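Local coordinates for kinesin-like protein (PDB 5X3E) that probably works as a kinesin-6 motor that couples ATP binding and hydrolysis to movement along microtubules, at residues Ile153-Glu158 against Lys313-Thr318; Thr169-Ala174 against Met319-Ile324; Asn210-Cys215 against Arg308-Lys313. One frame throughout, in Å; residues are numbered along the deposited sequence.

Interaction 1 (Ile153-Glu158 against Lys313-Thr318); sequences INNRVE and KSVYPT. With SO4 (sulfate ion), chain D.
V157 and V315 meet at a junction of two loops in the kinesin motor domain, a P-loop NTPase fold. Segment 153-158 leads from helix 141-152 toward strand 162-165. Segment 313-318 lies in the connection between strands 296-307 and 325-333. No hydrogen bond crosses between the segments; the contact is van der Waals packing, mostly of methyls. The backbones come nearest at N155 and V315, whose CA atoms are 6.3 Å apart.

Both valines point toward the opposite segment. V315 sends CG1 out opposite its own backbone N (chi1 -178°), which carries this methyl to the base of N155. There it lies 3.7 Å from N155 CB, with the two side chains crossing at about a right angle. The methyl meets N155 mainly at CB, with the amide CG and OD1 a little farther, while ND2 is bonded to M213 O outside the segments. The same V315 CG1 faces V157 CG1 at 4.1 Å, methyl against methyl. V157 CG1 is set opposite its carbonyl carbon (chi1 -80°) and also comes up to the oxygen end of the V315 carbonyl.

Strand 213-225 backs this junction. V214 packs against both valines, and C215 makes backbone hydrogen bonds with N155 and V157. Y316 turns its CB away from segment 153-158, and its OH bonds to R173 O.

At the outer end, K313 is bent at chi2 and chi4, and its NZ donates to O1 of a sulfate ion at 3.1 Å. Toward the interior, V157 CG1 also touches the ring of P317, reaching its CD at 4.5 Å.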
loop_
_atom_site.group_PDB
_atom_site.type_symbol
_atom_site.label_atom_id
_atom_site.label_comp_id
_atom_site.label_asym_id
_atom_site.label_seq_id
_atom_site.Cartn_x
_atom_site.Cartn_y
_atom_site.Cartn_z
ATOM N N ILE A 153 16.885 3.874 -6.751
ATOM C CA ILE A 153 17.595 4.550 -5.670
ATOM C C ILE A 153 19.091 4.346 -5.854
ATOM O O ILE A 153 19.542 3.374 -6.468
ATOM C CB ILE A 153 17.138 4.062 -4.278
ATOM C CG1 ILE A 153 17.524 2.599 -4.057
ATOM C CG2 ILE A 153 15.646 4.282 -4.085
ATOM C CD1 ILE A 153 16.938 2.010 -2.796
ATOM N N ASN A 154 19.866 5.294 -5.336
ATOM C CA ASN A 154 21.315 5.200 -5.277
ATOM C C ASN A 154 21.761 5.381 -3.834
ATOM O O ASN A 154 20.968 5.721 -2.953
ATOM C CB ASN A 154 21.984 6.249 -6.176
ATOM C CG ASN A 154 21.470 6.204 -7.598
ATOM O OD1 ASN A 154 21.401 5.137 -8.210
ATOM N ND2 ASN A 154 21.093 7.364 -8.130
ATOM N N ASN A 155 23.048 5.132 -3.599
ATOM C CA ASN A 155 23.653 5.309 -2.278
ATOM C C ASN A 155 22.917 4.489 -1.222
ATOM O O ASN A 155 22.736 4.926 -0.084
ATOM C CB ASN A 155 23.692 6.784 -1.878
ATOM C CG ASN A 155 24.514 7.627 -2.830
ATOM O OD1 ASN A 155 25.330 7.108 -3.592
ATOM N ND2 ASN A 155 24.318 8.941 -2.776
ATOM N N ARG A 156 22.482 3.293 -1.602
ATOM C CA ARG A 156 21.894 2.371 -0.640
ATOM C C ARG A 156 23.009 1.816 0.240
ATOM O O ARG A 156 23.970 1.235 -0.270
ATOM C CB ARG A 156 21.183 1.228 -1.359
ATOM C CG ARG A 156 20.056 0.592 -0.567
ATOM C CD ARG A 156 19.723 -0.791 -1.095
ATOM N NE ARG A 156 20.759 -1.729 -0.683
ATOM C CZ ARG A 156 21.669 -2.271 -1.480
ATOM N NH1 ARG A 156 21.694 -1.990 -2.778
ATOM N NH2 ARG A 156 22.562 -3.104 -0.964
ATOM N N VAL A 157 22.904 2.000 1.548
ATOM C CA VAL A 157 23.978 1.545 2.426
ATOM C C VAL A 157 23.764 0.120 2.909
ATOM O O VAL A 157 22.684 -0.456 2.747
ATOM C CB VAL A 157 24.160 2.476 3.636
ATOM C CG1 VAL A 157 24.937 3.650 3.227
ATOM C CG2 VAL A 157 22.808 2.905 4.196
ATOM N N GLU A 158 24.796 -0.442 3.527
ATOM C CA GLU A 158 24.680 -1.745 4.150
ATOM C C GLU A 158 23.722 -1.669 5.334
ATOM O O GLU A 158 23.343 -0.586 5.812
ATOM C CB GLU A 158 26.044 -2.231 4.627
ATOM C CG GLU A 158 27.098 -2.288 3.529
ATOM C CD GLU A 158 28.509 -2.434 4.076
ATOM O OE1 GLU A 158 28.802 -1.897 5.172
ATOM O OE2 GLU A 158 29.317 -3.106 3.408
ATOM N N LYS A 313 35.772 7.744 1.705
ATOM C CA LYS A 313 35.707 6.933 0.493
ATOM C C LYS A 313 34.492 6.018 0.461
ATOM O O LYS A 313 34.244 5.375 -0.564
ATOM C CB LYS A 313 36.968 6.078 0.349
ATOM C CG LYS A 313 38.152 6.799 -0.264
ATOM C CD LYS A 313 37.989 6.944 -1.769
ATOM C CE LYS A 313 38.913 8.015 -2.328
ATOM N NZ LYS A 313 40.193 8.088 -1.581
ATOM N N SER A 314 33.728 5.946 1.538
ATOM C CA SER A 314 32.585 5.054 1.589
ATOM C C SER A 314 31.298 5.833 1.351
ATOM O O SER A 314 31.290 7.058 1.216
ATOM C CB SER A 314 32.540 4.318 2.932
ATOM O OG SER A 314 32.396 5.227 4.008
ATOM N N VAL A 315 30.202 5.091 1.270
ATOM C CA VAL A 315 28.867 5.658 1.171
ATOM C C VAL A 315 28.253 5.568 2.558
ATOM O O VAL A 315 27.907 4.479 3.023
ATOM C CB VAL A 315 28.018 4.919 0.131
ATOM C CG1 VAL A 315 26.645 5.564 0.018
ATOM C CG2 VAL A 315 28.732 4.903 -1.201
ATOM N N TYR A 316 28.153 6.701 3.243
ATOM C CA TYR A 316 27.743 6.702 4.636
ATOM C C TYR A 316 26.983 7.982 4.934
ATOM O O TYR A 316 27.290 9.031 4.354
ATOM C CB TYR A 316 28.954 6.567 5.568
ATOM C CG TYR A 316 28.651 5.786 6.817
ATOM C CD1 TYR A 316 28.651 4.397 6.801
ATOM C CD2 TYR A 316 28.367 6.432 8.014
ATOM C CE1 TYR A 316 28.367 3.674 7.939
ATOM C CE2 TYR A 316 28.082 5.713 9.161
ATOM C CZ TYR A 316 28.086 4.333 9.112
ATOM O OH TYR A 316 27.801 3.601 10.232
ATOM N N PRO A 317 25.995 7.933 5.822
ATOM C CA PRO A 317 25.286 9.155 6.208
ATOM C C PRO A 317 26.082 9.969 7.215
ATOM O O PRO A 317 26.983 9.471 7.894
ATOM C CB PRO A 317 23.999 8.621 6.846
ATOM C CG PRO A 317 24.418 7.313 7.437
ATOM C CD PRO A 317 25.397 6.736 6.440
ATOM N N THR A 318 25.725 11.247 7.305
ATOM C CA THR A 318 26.175 12.054 8.429
ATOM C C THR A 318 25.569 11.494 9.713
ATOM O O THR A 318 24.444 10.984 9.722
ATOM C CB THR A 318 25.764 13.515 8.241
ATOM O OG1 THR A 318 24.347 13.597 8.055
ATOM C CG2 THR A 318 26.454 14.100 7.015
HETATM S S SO4 D . 38.373 10.641 1.527
HETATM O O1 SO4 D . 38.679 9.527 0.646
HETATM O O2 SO4 D . 39.321 11.697 1.206
HETATM O O3 SO4 D . 38.507 10.295 2.934
HETATM O O4 SO4 D . 37.016 11.087 1.269
#

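Interaction 2 (Thr169-Ala174 against Met319-Ile324); sequences TFEIRA and MDSSQI. With SO4 (sulfate ion), chain G; SO4 (sulfate ion), chain O.
Strand 169-172 runs past a short 3-10 turn, residues 321-323, with the CA atoms of E171 and S321 5.4 Å apart and no backbone hydrogen bond across. I172 and I324 both point toward the opposite segment. The two side chains lie alongside, running opposite ways, and the CD1 methyls meet at 4.0 Å. I324 CD1 also lies against F170 CB at 3.8 Å. On the other flank M319 is folded at chi2 and chi3. This turns its thioether back to the strand: SD comes 4.1 Å from I172 CG2, and CE sits by the backbone carbonyls of I172 and R173.

The strand is one arm of a beta hairpin with 162-165, and residues 319-324 pack beside it. F162 of the partner arm touches both isoleucines.

One polar bond joins the segments. S321 OG donates to E171 OE1 at 3.0 Å, on the syn side and 34° out of the carboxylate plane. The E171 CB points away from the turn, but the bend at chi2 (-64°) swings the carboxylate back. With an alanine here, the S321 hydroxyl would probably lose its carboxylate mate, and the turn would be tied to the strand by apolar contacts alone.

Within the segment D320 forms an Asx turn: OD2 accepts from S322 OG at 2.7 Å and from S322 N at 3.1 Å, both on the same face of the carboxylate.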
loop_
_atom_site.group_PDB
_atom_site.type_symbol
_atom_site.label_atom_id
_atom_site.label_comp_id
_atom_site.label_asym_id
_atom_site.label_seq_id
_atom_site.Cartn_x
_atom_site.Cartn_y
_atom_site.Cartn_z
ATOM N N THR A 169 10.991 6.218 14.952
ATOM C CA THR A 169 12.155 6.987 14.515
ATOM C C THR A 169 13.248 6.040 14.016
ATOM O O THR A 169 13.118 4.812 14.084
ATOM C CB THR A 169 12.688 7.890 15.640
ATOM O OG1 THR A 169 13.045 7.093 16.776
ATOM C CG2 THR A 169 11.661 8.938 16.054
ATOM N N PHE A 170 14.330 6.623 13.487
ATOM C CA PHE A 170 15.507 5.875 13.053
ATOM C C PHE A 170 16.769 6.528 13.598
ATOM O O PHE A 170 16.853 7.756 13.676
ATOM C CB PHE A 170 15.580 5.774 11.515
ATOM C CG PHE A 170 14.520 4.893 10.921
ATOM C CD1 PHE A 170 14.750 3.538 10.732
ATOM C CD2 PHE A 170 13.278 5.407 10.599
ATOM C CE1 PHE A 170 13.760 2.712 10.214
ATOM C CE2 PHE A 170 12.284 4.589 10.081
ATOM C CZ PHE A 170 12.522 3.242 9.888
ATOM N N GLU A 171 17.747 5.710 13.971
ATOM C CA GLU A 171 19.033 6.189 14.450
ATOM C C GLU A 171 20.134 5.709 13.512
ATOM O O GLU A 171 19.880 4.989 12.544
ATOM C CB GLU A 171 19.302 5.720 15.882
ATOM C CG GLU A 171 18.285 6.174 16.907
ATOM C CD GLU A 171 18.253 7.676 17.080
ATOM O OE1 GLU A 171 19.287 8.327 16.815
ATOM O OE2 GLU A 171 17.193 8.205 17.478
ATOM N N ILE A 172 21.370 6.121 13.803
ATOM C CA ILE A 172 22.516 5.835 12.950
ATOM C C ILE A 172 23.680 5.334 13.795
ATOM O O ILE A 172 24.151 6.044 14.691
ATOM C CB ILE A 172 22.935 7.069 12.135
ATOM C CG1 ILE A 172 21.777 7.523 11.244
ATOM C CG2 ILE A 172 24.191 6.767 11.321
ATOM C CD1 ILE A 172 21.943 8.887 10.634
ATOM N N ARG A 173 24.142 4.115 13.511
ATOM C CA ARG A 173 25.350 3.551 14.100
ATOM C C ARG A 173 26.591 4.039 13.357
ATOM O O ARG A 173 26.523 4.463 12.203
ATOM C CB ARG A 173 25.328 2.025 14.046
ATOM C CG ARG A 173 24.310 1.364 14.928
ATOM C CD ARG A 173 24.540 -0.121 14.962
ATOM N NE ARG A 173 23.499 -0.792 15.729
ATOM C CZ ARG A 173 22.344 -1.201 15.221
ATOM N NH1 ARG A 173 22.082 -1.011 13.936
ATOM N NH2 ARG A 173 21.456 -1.803 15.997
ATOM N N ALA A 174 27.732 3.985 14.042
ATOM C CA ALA A 174 29.019 4.112 13.371
ATOM C C ALA A 174 29.311 2.830 12.596
ATOM O O ALA A 174 28.735 1.773 12.868
ATOM C CB ALA A 174 30.134 4.396 14.370
ATOM N N MET A 319 26.316 11.599 10.813
ATOM C CA MET A 319 25.906 10.912 12.033
ATOM C C MET A 319 24.673 11.529 12.679
ATOM O O MET A 319 24.017 10.860 13.485
ATOM C CB MET A 319 27.062 10.898 13.034
ATOM C CG MET A 319 28.263 10.083 12.576
ATOM S SD MET A 319 27.830 8.364 12.236
ATOM C CE MET A 319 27.212 7.859 13.842
ATOM N N ASP A 320 24.314 12.758 12.318
ATOM C CA ASP A 320 23.195 13.462 12.946
ATOM C C ASP A 320 21.876 12.843 12.493
ATOM O O ASP A 320 21.402 13.095 11.383
ATOM C CB ASP A 320 23.259 14.948 12.608
ATOM C CG ASP A 320 22.154 15.752 13.273
ATOM O OD1 ASP A 320 22.016 16.950 12.942
ATOM O OD2 ASP A 320 21.428 15.193 14.124
ATOM N N SER A 321 21.276 12.028 13.371
ATOM C CA SER A 321 20.021 11.341 13.070
ATOM C C SER A 321 18.853 12.303 12.878
ATOM O O SER A 321 17.868 11.935 12.229
ATOM C CB SER A 321 19.688 10.333 14.173
ATOM O OG SER A 321 19.219 10.972 15.346
ATOM N N SER A 322 18.921 13.511 13.441
ATOM C CA SER A 322 17.846 14.474 13.229
ATOM C C SER A 322 17.756 14.907 11.773
ATOM O O SER A 322 16.743 15.481 11.362
ATOM C CB SER A 322 18.044 15.695 14.127
ATOM O OG SER A 322 19.129 16.488 13.675
ATOM N N GLN A 323 18.795 14.648 10.989
ATOM C CA GLN A 323 18.781 14.946 9.568
ATOM C C GLN A 323 18.032 13.907 8.748
ATOM O O GLN A 323 17.843 14.118 7.547
ATOM C CB GLN A 323 20.218 15.060 9.062
ATOM C CG GLN A 323 20.978 16.211 9.685
ATOM C CD GLN A 323 20.373 17.547 9.318
ATOM O OE1 GLN A 323 19.680 18.169 10.119
ATOM N NE2 GLN A 323 20.632 17.994 8.093
ATOM N N ILE A 324 17.585 12.815 9.369
ATOM C CA ILE A 324 16.933 11.729 8.641
ATOM C C ILE A 324 15.599 12.194 8.070
ATOM O O ILE A 324 14.799 12.841 8.758
ATOM C CB ILE A 324 16.745 10.512 9.561
ATOM C CG1 ILE A 324 18.093 9.847 9.853
ATOM C CG2 ILE A 324 15.753 9.520 8.960
ATOM C CD1 ILE A 324 17.983 8.593 10.704
HETATM S S SO4 G . 13.326 10.013 12.218
HETATM O O1 SO4 G . 14.228 10.942 11.541
HETATM O O2 SO4 G . 12.031 10.033 11.551
HETATM O O3 SO4 G . 13.881 8.664 12.208
HETATM O O4 SO4 G . 13.166 10.450 13.601
HETATM S S SO4 O . 18.721 -3.330 14.902
HETATM O O1 SO4 O . 19.419 -3.117 13.634
HETATM O O2 SO4 O . 17.418 -3.938 14.639
HETATM O O3 SO4 O . 18.538 -2.056 15.588
HETATM O O4 SO4 O . 19.511 -4.218 15.754
#

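Interaction 3 (Asn210-Cys215 against Arg308-Lys313); sequences NDDMVC and RAYETK. With SO4 (sulfate ion), chain D; SO4 (sulfate ion), chain J.
A type I beta turn from N210 to M213 leads into strand 213-225, and R308, just beyond strand 296-307 in the chain, lies next to it. The CA atoms of M213 and R308 are 4.9 Å apart. R308 N donates to D212 O at 2.8 Å. This bond is nearly straight (177°). Inside the turn, M213 N donates to N210 O at 2.8 Å. N210 OD1 accepts from D212 N at 3.2 Å, an Asx turn with the donor 51° out of the carbonyl plane.

V214 points toward R308, and the two side chains cross at about a right angle. V214 CG2 rests on the aliphatic root of the arginine, 3.5 Å from R308 CB and about as close to CG.

Strands 213-225 and 296-307 are antiparallel neighbours in the central sheet of the motor domain. V214 and A306 pair through their backbones, and the R308-D212 bond continues this antiparallel pairing by one more bond, beyond the start of strand 213-225.

From CB outward R308 is fully extended. With CG opposite the backbone N (chi1 -177°), the guanidinium is carried away from the turn, and a water bridges back to it. The water lies at the guanidinium edge, in its plane. It donates to D211 O at 2.8 Å and also lies at R308 NH1, where the modelled distance is too short to rely on. R308 NH2 also makes a weak bond to S314 O.

Y310 brings its hydroxyl toward the D212 carboxylate, but OH stays 3.7 Å from OD1, and no hydrogen bond forms. On the far side of the turn, N210 ND2 donates to O4 of a sulfate ion at 3.0 Å.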
loop_
_atom_site.group_PDB
_atom_site.type_symbol
_atom_site.label_atom_id
_atom_site.label_comp_id
_atom_site.label_asym_id
_atom_site.label_seq_id
_atom_site.Cartn_x
_atom_site.Cartn_y
_atom_site.Cartn_z
ATOM N N ASN A 210 17.759 11.674 -4.922
ATOM C CA ASN A 210 18.626 12.773 -4.507
ATOM C C ASN A 210 19.988 12.190 -4.148
ATOM O O ASN A 210 20.181 11.665 -3.050
ATOM C CB ASN A 210 17.992 13.507 -3.331
ATOM C CG ASN A 210 18.795 14.702 -2.882
ATOM O OD1 ASN A 210 19.854 15.009 -3.434
ATOM N ND2 ASN A 210 18.286 15.398 -1.871
ATOM N N ASP A 211 20.953 12.316 -5.064
ATOM C CA ASP A 211 22.268 11.713 -4.852
ATOM C C ASP A 211 23.038 12.329 -3.692
ATOM O O ASP A 211 24.037 11.744 -3.260
ATOM C CB ASP A 211 23.115 11.823 -6.126
ATOM C CG ASP A 211 22.667 10.871 -7.218
ATOM O OD1 ASP A 211 21.977 9.884 -6.906
ATOM O OD2 ASP A 211 23.000 11.113 -8.398
ATOM N N ASP A 212 22.584 13.457 -3.149
ATOM C CA ASP A 212 23.169 13.987 -1.921
ATOM C C ASP A 212 22.654 13.271 -0.685
ATOM O O ASP A 212 23.075 13.597 0.428
ATOM C CB ASP A 212 22.908 15.492 -1.811
ATOM C CG ASP A 212 23.850 16.305 -2.676
ATOM O OD1 ASP A 212 25.051 15.958 -2.733
ATOM O OD2 ASP A 212 23.395 17.279 -3.308
ATOM N N MET A 213 21.763 12.305 -0.862
ATOM C CA MET A 213 21.222 11.518 0.225
ATOM C C MET A 213 21.712 10.082 0.148
ATOM O O MET A 213 21.924 9.518 -0.929
ATOM C CB MET A 213 19.691 11.543 0.215
ATOM C CG MET A 213 19.113 12.929 0.432
ATOM S SD MET A 213 19.275 13.477 2.142
ATOM C CE MET A 213 17.616 13.224 2.742
ATOM N N VAL A 214 21.902 9.530 1.299
ATOM C CA VAL A 214 22.141 8.114 1.496
ATOM C C VAL A 214 20.835 7.487 1.963
ATOM O O VAL A 214 20.009 8.154 2.596
ATOM C CB VAL A 214 23.282 7.926 2.508
ATOM C CG1 VAL A 214 23.382 6.529 2.883
ATOM C CG2 VAL A 214 24.579 8.313 1.851
ATOM N N CYS A 215 20.621 6.209 1.654
ATOM C CA CYS A 215 19.315 5.635 1.942
ATOM C C CYS A 215 19.406 4.166 2.337
ATOM O O CYS A 215 20.417 3.490 2.128
ATOM C CB CYS A 215 18.378 5.775 0.741
ATOM S SG CYS A 215 18.805 4.663 -0.625
ATOM N N ARG A 308 24.340 12.512 2.739
ATOM C CA ARG A 308 25.576 11.766 2.555
ATOM C C ARG A 308 26.749 12.509 3.175
ATOM O O ARG A 308 26.862 13.732 3.064
ATOM C CB ARG A 308 25.852 11.519 1.073
ATOM C CG ARG A 308 27.090 10.672 0.878
ATOM C CD ARG A 308 27.383 10.323 -0.560
ATOM N NE ARG A 308 28.603 9.525 -0.640
ATOM C CZ ARG A 308 29.194 9.172 -1.775
ATOM N NH1 ARG A 308 28.676 9.547 -2.937
ATOM N NH2 ARG A 308 30.303 8.445 -1.743
ATOM N N ALA A 309 27.626 11.759 3.836
ATOM C CA ALA A 309 28.788 12.348 4.483
ATOM C C ALA A 309 29.906 12.582 3.474
ATOM O O ALA A 309 30.178 11.740 2.614
ATOM C CB ALA A 309 29.282 11.446 5.612
ATOM N N TYR A 310 30.537 13.743 3.571
ATOM C CA TYR A 310 31.698 14.045 2.752
ATOM C C TYR A 310 32.963 13.492 3.414
ATOM O O TYR A 310 32.935 12.976 4.534
ATOM C CB TYR A 310 31.812 15.553 2.529
ATOM C CG TYR A 310 30.698 16.129 1.675
ATOM C CD1 TYR A 310 30.757 16.071 0.288
ATOM C CD2 TYR A 310 29.584 16.728 2.260
ATOM C CE1 TYR A 310 29.744 16.596 -0.497
ATOM C CE2 TYR A 310 28.563 17.255 1.483
ATOM C CZ TYR A 310 28.648 17.185 0.102
ATOM O OH TYR A 310 27.638 17.703 -0.683
ATOM N N GLU A 311 34.073 13.568 2.681
ATOM C CA GLU A 311 35.408 13.276 3.205
ATOM C C GLU A 311 35.562 11.826 3.662
ATOM O O GLU A 311 36.328 11.534 4.586
ATOM C CB GLU A 311 35.772 14.243 4.333
ATOM C CG GLU A 311 35.583 15.689 3.925
ATOM C CD GLU A 311 35.932 16.653 5.019
ATOM O OE1 GLU A 311 36.388 16.193 6.086
ATOM O OE2 GLU A 311 35.754 17.870 4.813
ATOM N N THR A 312 34.848 10.907 3.013
ATOM C CA THR A 312 35.011 9.475 3.236
ATOM C C THR A 312 34.900 8.737 1.908
ATOM O O THR A 312 34.054 9.070 1.072
ATOM C CB THR A 312 33.974 8.923 4.228
ATOM O OG1 THR A 312 34.006 7.491 4.202
ATOM C CG2 THR A 312 32.564 9.398 3.879
ATOM N N LYS A 313 35.772 7.744 1.705
ATOM C CA LYS A 313 35.707 6.933 0.493
ATOM C C LYS A 313 34.492 6.018 0.461
ATOM O O LYS A 313 34.244 5.375 -0.564
ATOM C CB LYS A 313 36.968 6.078 0.349
ATOM C CG LYS A 313 38.152 6.799 -0.264
ATOM C CD LYS A 313 37.989 6.944 -1.769
ATOM C CE LYS A 313 38.913 8.015 -2.328
ATOM N NZ LYS A 313 40.193 8.088 -1.581
HETATM S S SO4 D . 38.373 10.641 1.527
HETATM O O1 SO4 D . 38.679 9.527 0.646
HETATM O O2 SO4 D . 39.321 11.697 1.206
HETATM O O3 SO4 D . 38.507 10.295 2.934
HETATM O O4 SO4 D . 37.016 11.087 1.269
HETATM S S SO4 J . 14.781 14.731 -0.321
HETATM O O1 SO4 J . 14.379 13.671 -1.242
HETATM O O2 SO4 J . 14.682 16.021 -0.995
HETATM O O3 SO4 J . 13.916 14.731 0.858
HETATM O O4 SO4 J . 16.161 14.515 0.096
HETATM O O HOH W 1 26.587 10.644 -3.892
#

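In the fold
The three contacts sit on one side of the motor domain, each 26 to 29 Å from the centre of the chain. Interactions 1 and 3 are neighbours, with centres about 6 Å apart. Interaction 2 lies about 13 Å from both. Along the chain the first halves come in the order 153-158, 169-174, 210-215. The second halves, 308-313, 313-318 and 319-324, form one continuous run between strands 296-307 and 325-333. K313 is shared by interactions 1 and 3. This single connection therefore touches the start of strand 213-225, the loop after helix 141-152 and the hairpin strand 169-172 in turn. It ties these parts together at the end of the central sheet.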